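Local coordinates for protein HepC.19480.a.B1 (Helicobacter pylori, PDB 6MTZ) that is of unknown function but probably belongs to the DHH/DHHA1 family of metal-dependent phosphoesterases, at residues 19-30 against 193-202; 122-130 against 145-156. All coordinates share one frame; numbering follows the deposited sequence.

Interaction 1. Residues 19-30 against 193-202; sequences LDGYACQLVSKQ and NRDYKLKLLE
Y22 (chi1 -84°) and L198 (chi1 -68°) each carry CG anti to the carbonyl carbon, and each plugs into the opposing helix. This is reciprocal knobs-into-holes packing in what is probably a DHH-type N-terminal domain. Helix 19-29 follows strand 10-15 and crosses segment 193-202 almost at a right angle (-84°). Y22 sits among N193, R194, K197 and L198. Over one face of its ring lies K197 CD, 3.8 Å from the centroid, in a CH-pi contact offset toward the rim. R194 CG meets the ring at its edge, while salt bridges to D190 and D191 and a bond to N39 hold its guanidinium. A water accepts from Y22 OH and donates to N193 OD1; N193 ND2 is bonded to L184 O. Further along, L201 CD2 wedges between A23 CB and L26 CD1, 3.9 Å from each. At the far end a water links Q30 NE2 to E202 OE2, which also pairs with K205; Q30 OE1 is bonded to N144. L198 fills the hole made by Y22, Q25, L26 and K29. Its CD1 lies 3.6 Å from K29 CD, and its CD2 lies 3.4 Å from Y22 O, which accepts from both Q25 N and L26 N.

Interaction 2. Residues 122-130 against 145-156; sequences NRCATKIVY and TTWLEPLVEMVN. With EDO (1,2-ethanediol), chain C.
A cysteine, C124, caps a helix while its backbone N bonds to N156 across the contact. Its SG, as N-cap, accepts from K127 N at 3.3 Å. SG is in the crowded position between the backbone N and the carbonyl carbon (chi1 75°), turned back over the helix start. C124 N bonds across to N156 OD1 at 2.8 Å. This bond is nearly straight (175° at the hydrogen), with the donor tilted from the carbonyl plane. N156 ND2 gives to a water held by N122 O. Helices 125-136 and 145-159 form a helical hairpin, with the two segments running roughly antiparallel; helix 125-136 packs on strand 95-102 of the parallel sheet. V152 is central: CG1 lies 3.6 Å from K127 CA, and CG2 packs against T126 CG2 and Y130 CB. The extended K127 chain reaches E153 in a salt bridge, NZ to OE1 2.9 Å, on the syn lone pair. Y130 is a knob among T145, L148, E149 and V152. Its OH donates to the anti lone pair of E149 OE2 at 2.6 Å and accepts from a water at T145 OG1. A 1,2-ethanediol, probably from the crystallisation liquor, donates from O1 to E153 OE1 (2.8 Å).

Overall arrangement
Both contacts belong to the N-terminal domain, built on the parallel sheet of strands 10-15, 35-39, 64-70, 95-102 and 117-119. Their centres are 12 Å apart. Along the chain the order is 19-30, 122-130, 145-156, 193-202, so interaction 2 falls wholly between the two halves of interaction 1. Helix 19-29, one side of interaction 1, also touches both helices of interaction 2. The carboxylate of D20 probably accepts from A125 N and T126 N, at the start of helix 125-136, and A23 packs on T126. L26 touches L148 of helix 145-159. Helices 19-29 and 125-136 pack on the sheet, and helices 145-159 and 190-203 pack on helix 19-29. D20 also touches H103 of the DHH sequence, consistent with a position near the presumed active site.

Interaction 1. Residues 19-30 against 193-202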
loop_
_atom_site.group_PDB
_atom_site.type_symbol
_atom_site.label_atom_id
_atom_site.label_comp_id
_atom_site.label_asym_id
_atom_site.label_seq_id
_atom_site.Cartn_x
_atom_site.Cartn_y
_atom_site.Cartn_z
ATOM N N LEU A 19 -7.105 -3.769 -7.995
ATOM C CA LEU A 19 -6.882 -3.089 -9.272
ATOM C C LEU A 19 -7.747 -1.830 -9.391
ATOM O O LEU A 19 -7.263 -0.764 -9.781
ATOM C CB LEU A 19 -7.171 -4.046 -10.436
ATOM C CG LEU A 19 -7.268 -3.392 -11.832
ATOM C CD1 LEU A 19 -5.937 -2.819 -12.259
ATOM C CD2 LEU A 19 -7.750 -4.350 -12.913
ATOM N N ASP A 20 -9.046 -1.949 -9.102
ATOM C CA ASP A 20 -9.914 -0.771 -9.119
ATOM C C ASP A 20 -9.381 0.291 -8.165
ATOM O O ASP A 20 -9.274 1.474 -8.517
ATOM C CB ASP A 20 -11.356 -1.177 -8.751
ATOM C CG ASP A 20 -12.411 -0.117 -9.137
ATOM O OD1 ASP A 20 -12.085 0.859 -9.835
ATOM O OD2 ASP A 20 -13.591 -0.274 -8.737
ATOM N N GLY A 21 -8.987 -0.129 -6.955
ATOM C CA GLY A 21 -8.515 0.829 -5.970
ATOM C C GLY A 21 -7.272 1.587 -6.402
ATOM O O GLY A 21 -7.170 2.798 -6.188
ATOM N N TYR A 22 -6.288 0.885 -6.987
ATOM C CA TYR A 22 -5.072 1.585 -7.387
ATOM C C TYR A 22 -5.238 2.336 -8.708
ATOM O O TYR A 22 -4.620 3.383 -8.894
ATOM C CB TYR A 22 -3.880 0.616 -7.482
ATOM C CG TYR A 22 -3.202 0.367 -6.159
ATOM C CD1 TYR A 22 -2.428 1.350 -5.559
ATOM C CD2 TYR A 22 -3.337 -0.845 -5.500
ATOM C CE1 TYR A 22 -1.815 1.132 -4.344
ATOM C CE2 TYR A 22 -2.723 -1.073 -4.277
ATOM C CZ TYR A 22 -1.968 -0.084 -3.706
ATOM O OH TYR A 22 -1.349 -0.314 -2.496
ATOM N N ALA A 23 -6.040 1.814 -9.635
ATOM C CA ALA A 23 -6.315 2.546 -10.873
ATOM C C ALA A 23 -6.956 3.915 -10.611
ATOM O O ALA A 23 -6.726 4.869 -11.370
ATOM C CB ALA A 23 -7.209 1.691 -11.773
ATOM N N CYS A 24 -7.773 4.036 -9.556
ATOM C CA CYS A 24 -8.291 5.352 -9.183
ATOM C C CYS A 24 -7.152 6.343 -9.012
ATOM O O CYS A 24 -7.267 7.510 -9.389
ATOM C CB CYS A 24 -9.107 5.260 -7.886
ATOM S SG CYS A 24 -10.672 4.392 -8.089
ATOM N N GLN A 25 -6.042 5.892 -8.437
ATOM C CA GLN A 25 -4.936 6.786 -8.132
ATOM C C GLN A 25 -4.013 7.010 -9.320
ATOM O O GLN A 25 -3.394 8.075 -9.413
ATOM C CB GLN A 25 -4.156 6.231 -6.945
ATOM C CG GLN A 25 -4.990 6.278 -5.678
ATOM C CD GLN A 25 -4.343 5.569 -4.519
ATOM O OE1 GLN A 25 -3.697 4.530 -4.685
ATOM N NE2 GLN A 25 -4.523 6.118 -3.328
ATOM N N LEU A 26 -3.903 6.036 -10.232
ATOM C CA LEU A 26 -3.312 6.340 -11.533
ATOM C C LEU A 26 -4.078 7.469 -12.197
ATOM O O LEU A 26 -3.483 8.415 -12.734
ATOM C CB LEU A 26 -3.308 5.100 -12.430
ATOM C CG LEU A 26 -2.654 5.225 -13.817
ATOM C CD1 LEU A 26 -2.141 3.877 -14.280
ATOM C CD2 LEU A 26 -3.608 5.760 -14.869
ATOM N N VAL A 27 -5.405 7.393 -12.153
ATOM C CA VAL A 27 -6.221 8.404 -12.810
ATOM C C VAL A 27 -6.014 9.751 -12.141
ATOM O O VAL A 27 -5.733 10.753 -12.808
ATOM C CB VAL A 27 -7.700 7.983 -12.801
ATOM C CG1 VAL A 27 -8.600 9.188 -13.115
ATOM C CG2 VAL A 27 -7.939 6.839 -13.803
ATOM N N SER A 28 -6.109 9.795 -10.806
ATOM C CA SER A 28 -6.029 11.083 -10.121
ATOM C C SER A 28 -4.665 11.722 -10.292
ATOM O O SER A 28 -4.572 12.952 -10.344
ATOM C CB SER A 28 -6.353 10.948 -8.634
ATOM O OG SER A 28 -5.371 10.201 -7.947
ATOM N N LYS A 29 -3.593 10.916 -10.366
ATOM C CA LYS A 29 -2.266 11.507 -10.595
ATOM C C LYS A 29 -2.141 12.117 -11.987
ATOM O O LYS A 29 -1.230 12.918 -12.225
ATOM C CB LYS A 29 -1.158 10.467 -10.391
ATOM C CG LYS A 29 -0.828 10.206 -8.926
ATOM C CD LYS A 29 -0.296 8.807 -8.709
ATOM C CE LYS A 29 1.200 8.821 -8.616
ATOM N NZ LYS A 29 1.604 9.464 -7.359
ATOM N N GLN A 30 -3.033 11.768 -12.914
ATOM C CA GLN A 30 -3.007 12.426 -14.211
ATOM C C GLN A 30 -3.578 13.837 -14.152
ATOM O O GLN A 30 -3.379 14.605 -15.099
ATOM C CB GLN A 30 -3.754 11.573 -15.239
ATOM C CG GLN A 30 -3.053 10.215 -15.496
ATOM C CD GLN A 30 -1.805 10.348 -16.367
ATOM O OE1 GLN A 30 -1.813 11.064 -17.373
ATOM N NE2 GLN A 30 -0.723 9.669 -15.975
ATOM N N ASN A 193 5.614 0.903 -2.728
ATOM C CA ASN A 193 4.669 -0.119 -3.154
ATOM C C ASN A 193 3.678 0.455 -4.160
ATOM O O ASN A 193 3.402 -0.163 -5.193
ATOM C CB ASN A 193 3.957 -0.687 -1.927
ATOM C CG ASN A 193 2.835 -1.636 -2.283
ATOM O OD1 ASN A 193 1.692 -1.227 -2.445
ATOM N ND2 ASN A 193 3.153 -2.922 -2.374
ATOM N N ARG A 194 3.167 1.659 -3.894
ATOM C CA ARG A 194 2.190 2.263 -4.794
ATOM C C ARG A 194 2.828 2.640 -6.123
ATOM O O ARG A 194 2.252 2.380 -7.184
ATOM C CB ARG A 194 1.560 3.486 -4.139
ATOM C CG ARG A 194 0.541 4.227 -5.013
ATOM C CD ARG A 194 -0.064 5.450 -4.265
ATOM N NE ARG A 194 -0.554 5.092 -2.938
ATOM C CZ ARG A 194 0.087 5.315 -1.789
ATOM N NH1 ARG A 194 1.280 5.915 -1.772
ATOM N NH2 ARG A 194 -0.476 4.926 -0.648
ATOM N N ASP A 195 4.028 3.228 -6.083
ATOM C CA ASP A 195 4.718 3.610 -7.311
ATOM C C ASP A 195 4.966 2.403 -8.203
ATOM O O ASP A 195 4.801 2.471 -9.430
ATOM C CB ASP A 195 6.052 4.280 -6.974
ATOM C CG ASP A 195 5.883 5.649 -6.343
ATOM O OD1 ASP A 195 4.738 6.141 -6.244
ATOM O OD2 ASP A 195 6.903 6.238 -5.945
ATOM N N TYR A 196 5.386 1.294 -7.599
ATOM C CA TYR A 196 5.643 0.058 -8.330
ATOM C C TYR A 196 4.387 -0.444 -9.047
ATOM O O TYR A 196 4.409 -0.694 -10.258
ATOM C CB TYR A 196 6.171 -0.965 -7.329
ATOM C CG TYR A 196 6.391 -2.382 -7.787
ATOM C CD1 TYR A 196 7.103 -2.684 -8.946
ATOM C CD2 TYR A 196 5.960 -3.425 -6.990
ATOM C CE1 TYR A 196 7.319 -4.017 -9.312
ATOM C CE2 TYR A 196 6.163 -4.725 -7.334
ATOM C CZ TYR A 196 6.833 -5.030 -8.489
ATOM O OH TYR A 196 7.013 -6.374 -8.763
ATOM N N LYS A 197 3.291 -0.630 -8.305
ATOM C CA LYS A 197 2.052 -1.094 -8.920
ATOM C C LYS A 197 1.593 -0.122 -9.990
ATOM O O LYS A 197 1.199 -0.542 -11.082
ATOM C CB LYS A 197 0.939 -1.278 -7.872
ATOM C CG LYS A 197 1.210 -2.371 -6.831
ATOM C CD LYS A 197 0.083 -2.475 -5.817
ATOM C CE LYS A 197 0.310 -3.540 -4.760
ATOM N NZ LYS A 197 0.456 -4.893 -5.302
ATOM N N LEU A 198 1.676 1.186 -9.713
ATOM C CA LEU A 198 1.188 2.158 -10.687
ATOM C C LEU A 198 2.067 2.183 -11.925
ATOM O O LEU A 198 1.566 2.377 -13.041
ATOM C CB LEU A 198 1.111 3.555 -10.071
ATOM C CG LEU A 198 0.035 3.707 -8.995
ATOM C CD1 LEU A 198 -0.167 5.176 -8.718
ATOM C CD2 LEU A 198 -1.256 3.046 -9.429
ATOM N N LYS A 199 3.379 2.002 -11.753
ATOM C CA LYS A 199 4.248 1.867 -12.917
ATOM C C LYS A 199 3.823 0.670 -13.760
ATOM O O LYS A 199 3.669 0.778 -14.979
ATOM C CB LYS A 199 5.712 1.720 -12.492
ATOM N N LEU A 200 3.625 -0.485 -13.118
ATOM C CA LEU A 200 3.230 -1.688 -13.852
ATOM C C LEU A 200 1.906 -1.491 -14.582
ATOM O O LEU A 200 1.740 -1.943 -15.723
ATOM C CB LEU A 200 3.112 -2.886 -12.893
ATOM C CG LEU A 200 4.409 -3.347 -12.213
ATOM C CD1 LEU A 200 4.114 -4.327 -11.104
ATOM C CD2 LEU A 200 5.335 -3.993 -13.242
ATOM N N LEU A 201 0.935 -0.859 -13.925
ATOM C CA LEU A 201 -0.373 -0.687 -14.552
ATOM C C LEU A 201 -0.278 0.271 -15.726
ATOM O O LEU A 201 -0.797 -0.014 -16.811
ATOM C CB LEU A 201 -1.393 -0.198 -13.517
ATOM C CG LEU A 201 -2.793 0.018 -14.080
ATOM C CD1 LEU A 201 -3.297 -1.301 -14.624
ATOM C CD2 LEU A 201 -3.730 0.580 -13.000
ATOM N N GLU A 202 0.420 1.400 -15.544
ATOM C CA GLU A 202 0.585 2.342 -16.655
ATOM C C GLU A 202 1.250 1.695 -17.872
ATOM O O GLU A 202 0.936 2.063 -19.011
ATOM C CB GLU A 202 1.390 3.576 -16.215
ATOM C CG GLU A 202 1.555 4.596 -17.361
ATOM C CD GLU A 202 2.075 5.961 -16.932
ATOM O OE1 GLU A 202 2.061 6.285 -15.717
ATOM O OE2 GLU A 202 2.491 6.717 -17.834
HETATM O O HOH W 1 0.773 1.181 -1.453
HETATM O O HOH W 2 1.840 9.470 -17.526
#

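Interaction 2. Residues 122-130 against 145-156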
loop_
_atom_site.group_PDB
_atom_site.type_symbol
_atom_site.label_atom_id
_atom_site.label_comp_id
_atom_site.label_asym_id
_atom_site.label_seq_id
_atom_site.Cartn_x
_atom_site.Cartn_y
_atom_site.Cartn_z
ATOM N N ASN A 122 -23.276 0.858 -10.880
ATOM C CA ASN A 122 -23.185 0.378 -12.251
ATOM C C ASN A 122 -21.821 0.605 -12.897
ATOM O O ASN A 122 -21.632 0.211 -14.053
ATOM C CB ASN A 122 -24.280 1.036 -13.084
ATOM C CG ASN A 122 -25.659 0.652 -12.606
ATOM O OD1 ASN A 122 -25.926 -0.522 -12.343
ATOM N ND2 ASN A 122 -26.535 1.639 -12.457
ATOM N N ARG A 123 -20.878 1.228 -12.196
ATOM C CA ARG A 123 -19.553 1.511 -12.734
ATOM C C ARG A 123 -18.508 1.127 -11.703
ATOM O O ARG A 123 -18.775 1.118 -10.499
ATOM C CB ARG A 123 -19.371 2.997 -13.094
ATOM C CG ARG A 123 -20.040 3.437 -14.400
ATOM C CD ARG A 123 -19.897 4.936 -14.600
ATOM N NE ARG A 123 -20.703 5.685 -13.637
ATOM C CZ ARG A 123 -20.510 6.966 -13.330
ATOM N NH1 ARG A 123 -19.530 7.651 -13.900
ATOM N NH2 ARG A 123 -21.296 7.562 -12.439
ATOM N N CYS A 124 -17.310 0.821 -12.181
ATOM C CA CYS A 124 -16.216 0.644 -11.249
ATOM C C CYS A 124 -15.807 2.007 -10.706
ATOM O O CYS A 124 -16.116 3.057 -11.287
ATOM C CB CYS A 124 -15.027 -0.045 -11.920
ATOM S SG CYS A 124 -14.089 1.040 -13.040
ATOM N N ALA A 125 -15.102 1.984 -9.572
ATOM C CA ALA A 125 -14.688 3.233 -8.945
ATOM C C ALA A 125 -13.760 4.028 -9.852
ATOM O O ALA A 125 -13.857 5.258 -9.915
ATOM C CB ALA A 125 -14.021 2.951 -7.602
ATOM N N THR A 126 -12.861 3.344 -10.577
ATOM C CA THR A 126 -11.939 4.059 -11.455
ATOM C C THR A 126 -12.681 4.890 -12.501
ATOM O O THR A 126 -12.309 6.036 -12.766
ATOM C CB THR A 126 -10.980 3.075 -12.122
ATOM O OG1 THR A 126 -10.110 2.540 -11.124
ATOM C CG2 THR A 126 -10.112 3.790 -13.149
ATOM N N LYS A 127 -13.752 4.344 -13.084
ATOM C CA LYS A 127 -14.475 5.095 -14.102
ATOM C C LYS A 127 -15.222 6.270 -13.484
ATOM O O LYS A 127 -15.244 7.366 -14.056
ATOM C CB LYS A 127 -15.432 4.177 -14.860
ATOM C CG LYS A 127 -16.127 4.860 -16.051
ATOM C CD LYS A 127 -16.647 3.815 -17.052
ATOM C CE LYS A 127 -17.211 4.481 -18.325
ATOM N NZ LYS A 127 -17.991 3.511 -19.157
ATOM N N ILE A 128 -15.825 6.067 -12.308
ATOM C CA ILE A 128 -16.448 7.172 -11.584
ATOM C C ILE A 128 -15.429 8.281 -11.312
ATOM O O ILE A 128 -15.691 9.459 -11.571
ATOM C CB ILE A 128 -17.093 6.674 -10.276
ATOM C CG1 ILE A 128 -18.157 5.610 -10.547
ATOM C CG2 ILE A 128 -17.700 7.845 -9.510
ATOM C CD1 ILE A 128 -18.664 4.947 -9.285
ATOM N N VAL A 129 -14.251 7.923 -10.779
ATOM C CA VAL A 129 -13.205 8.922 -10.542
ATOM C C VAL A 129 -12.873 9.657 -11.832
ATOM O O VAL A 129 -12.795 10.892 -11.861
ATOM C CB VAL A 129 -11.941 8.273 -9.950
ATOM C CG1 VAL A 129 -10.796 9.306 -9.900
ATOM C CG2 VAL A 129 -12.228 7.711 -8.564
ATOM N N TYR A 130 -12.649 8.908 -12.914
ATOM C CA TYR A 130 -12.213 9.539 -14.154
ATOM C C TYR A 130 -13.237 10.561 -14.633
ATOM O O TYR A 130 -12.892 11.700 -14.978
ATOM C CB TYR A 130 -11.952 8.499 -15.249
ATOM C CG TYR A 130 -11.581 9.192 -16.547
ATOM C CD1 TYR A 130 -10.368 9.840 -16.671
ATOM C CD2 TYR A 130 -12.487 9.269 -17.612
ATOM C CE1 TYR A 130 -10.025 10.517 -17.854
ATOM C CE2 TYR A 130 -12.162 9.945 -18.800
ATOM C CZ TYR A 130 -10.935 10.574 -18.909
ATOM O OH TYR A 130 -10.594 11.250 -20.063
ATOM N N THR A 145 -4.776 11.042 -22.906
ATOM C CA THR A 145 -6.163 10.597 -22.929
ATOM C C THR A 145 -6.360 9.398 -23.851
ATOM O O THR A 145 -7.193 8.527 -23.572
ATOM C CB THR A 145 -7.067 11.757 -23.345
ATOM O OG1 THR A 145 -6.906 12.841 -22.412
ATOM C CG2 THR A 145 -8.530 11.315 -23.343
ATOM N N THR A 146 -5.584 9.308 -24.929
ATOM C CA THR A 146 -5.827 8.237 -25.888
ATOM C C THR A 146 -5.485 6.861 -25.321
ATOM O O THR A 146 -6.010 5.858 -25.815
ATOM C CB THR A 146 -5.052 8.510 -27.180
ATOM O OG1 THR A 146 -3.668 8.662 -26.882
ATOM C CG2 THR A 146 -5.540 9.793 -27.818
ATOM N N TRP A 147 -4.621 6.774 -24.302
ATOM C CA TRP A 147 -4.482 5.504 -23.599
ATOM C C TRP A 147 -5.201 5.485 -22.258
ATOM O O TRP A 147 -5.601 4.405 -21.803
ATOM C CB TRP A 147 -3.004 5.126 -23.398
ATOM C CG TRP A 147 -2.171 6.066 -22.563
ATOM C CD1 TRP A 147 -1.323 7.039 -23.027
ATOM C CD2 TRP A 147 -2.074 6.103 -21.134
ATOM N NE1 TRP A 147 -0.728 7.689 -21.973
ATOM C CE2 TRP A 147 -1.162 7.127 -20.802
ATOM C CE3 TRP A 147 -2.675 5.379 -20.101
ATOM C CZ2 TRP A 147 -0.830 7.430 -19.492
ATOM C CZ3 TRP A 147 -2.345 5.690 -18.787
ATOM C CH2 TRP A 147 -1.439 6.711 -18.498
ATOM N N LEU A 148 -5.415 6.644 -21.637
ATOM C CA LEU A 148 -6.007 6.653 -20.304
ATOM C C LEU A 148 -7.469 6.205 -20.336
ATOM O O LEU A 148 -7.895 5.398 -19.494
ATOM C CB LEU A 148 -5.857 8.041 -19.676
ATOM C CG LEU A 148 -6.452 8.150 -18.267
ATOM C CD1 LEU A 148 -5.850 7.096 -17.335
ATOM C CD2 LEU A 148 -6.224 9.531 -17.708
ATOM N N GLU A 149 -8.252 6.690 -21.316
ATOM C CA GLU A 149 -9.657 6.287 -21.352
ATOM C C GLU A 149 -9.810 4.802 -21.677
ATOM O O GLU A 149 -10.643 4.135 -21.053
ATOM C CB GLU A 149 -10.460 7.158 -22.327
ATOM C CG GLU A 149 -10.665 8.569 -21.780
ATOM C CD GLU A 149 -11.521 9.452 -22.669
ATOM O OE1 GLU A 149 -11.980 8.979 -23.729
ATOM O OE2 GLU A 149 -11.734 10.628 -22.304
ATOM N N PRO A 150 -9.040 4.233 -22.613
ATOM C CA PRO A 150 -9.087 2.769 -22.772
ATOM C C PRO A 150 -8.705 2.014 -21.507
ATOM O O PRO A 150 -9.332 0.997 -21.173
ATOM C CB PRO A 150 -8.086 2.522 -23.906
ATOM C CG PRO A 150 -8.219 3.750 -24.736
ATOM C CD PRO A 150 -8.284 4.854 -23.712
ATOM N N LEU A 151 -7.686 2.483 -20.794
ATOM C CA LEU A 151 -7.307 1.827 -19.545
ATOM C C LEU A 151 -8.448 1.880 -18.538
ATOM O O LEU A 151 -8.739 0.884 -17.863
ATOM C CB LEU A 151 -6.036 2.468 -18.980
ATOM C CG LEU A 151 -5.306 1.762 -17.820
ATOM C CD1 LEU A 151 -3.848 2.156 -17.796
ATOM C CD2 LEU A 151 -5.923 2.107 -16.476
ATOM N N VAL A 152 -9.110 3.034 -18.429
ATOM C CA VAL A 152 -10.242 3.156 -17.517
ATOM C C VAL A 152 -11.336 2.172 -17.897
ATOM O O VAL A 152 -11.860 1.442 -17.047
ATOM C CB VAL A 152 -10.757 4.604 -17.502
ATOM C CG1 VAL A 152 -12.127 4.667 -16.836
ATOM C CG2 VAL A 152 -9.757 5.487 -16.778
ATOM N N GLU A 153 -11.683 2.126 -19.187
ATOM C CA GLU A 153 -12.750 1.244 -19.641
ATOM C C GLU A 153 -12.395 -0.224 -19.401
ATOM O O GLU A 153 -13.261 -1.033 -19.033
ATOM C CB GLU A 153 -13.046 1.511 -21.119
ATOM C CG GLU A 153 -14.317 0.816 -21.623
ATOM C CD GLU A 153 -15.605 1.354 -20.975
ATOM O OE1 GLU A 153 -15.593 2.459 -20.374
ATOM O OE2 GLU A 153 -16.642 0.661 -21.071
ATOM N N MET A 154 -11.122 -0.579 -19.591
ATOM C CA MET A 154 -10.664 -1.941 -19.320
ATOM C C MET A 154 -10.907 -2.318 -17.865
ATOM O O MET A 154 -11.491 -3.367 -17.568
ATOM C CB MET A 154 -9.173 -2.070 -19.656
ATOM C CG MET A 154 -8.515 -3.337 -19.040
ATOM S SD MET A 154 -6.712 -3.252 -18.871
ATOM C CE MET A 154 -6.522 -2.357 -17.325
ATOM N N VAL A 155 -10.466 -1.465 -16.940
ATOM C CA VAL A 155 -10.759 -1.695 -15.533
ATOM C C VAL A 155 -12.258 -1.832 -15.320
ATOM O O VAL A 155 -12.714 -2.709 -14.573
ATOM C CB VAL A 155 -10.167 -0.574 -14.659
ATOM C CG1 VAL A 155 -10.646 -0.717 -13.214
ATOM C CG2 VAL A 155 -8.648 -0.608 -14.709
ATOM N N ASN A 156 -13.054 -0.992 -15.985
ATOM C CA ASN A 156 -14.502 -1.075 -15.785
ATOM C C ASN A 156 -15.028 -2.440 -16.215
ATOM O O ASN A 156 -15.790 -3.082 -15.481
ATOM C CB ASN A 156 -15.229 0.042 -16.537
ATOM C CG ASN A 156 -16.684 0.202 -16.070
ATOM O OD1 ASN A 156 -16.945 0.684 -14.964
ATOM N ND2 ASN A 156 -17.621 -0.242 -16.890
HETATM C C1 EDO C . -13.457 5.881 -20.438
HETATM O O1 EDO C . -14.212 4.837 -21.068
HETATM C C2 EDO C . -14.193 6.380 -19.194
HETATM O O2 EDO C . -14.902 7.595 -19.465
HETATM O O HOH W 3 -20.495 0.294 -16.345
HETATM O O HOH W 4 -8.554 13.008 -20.445
#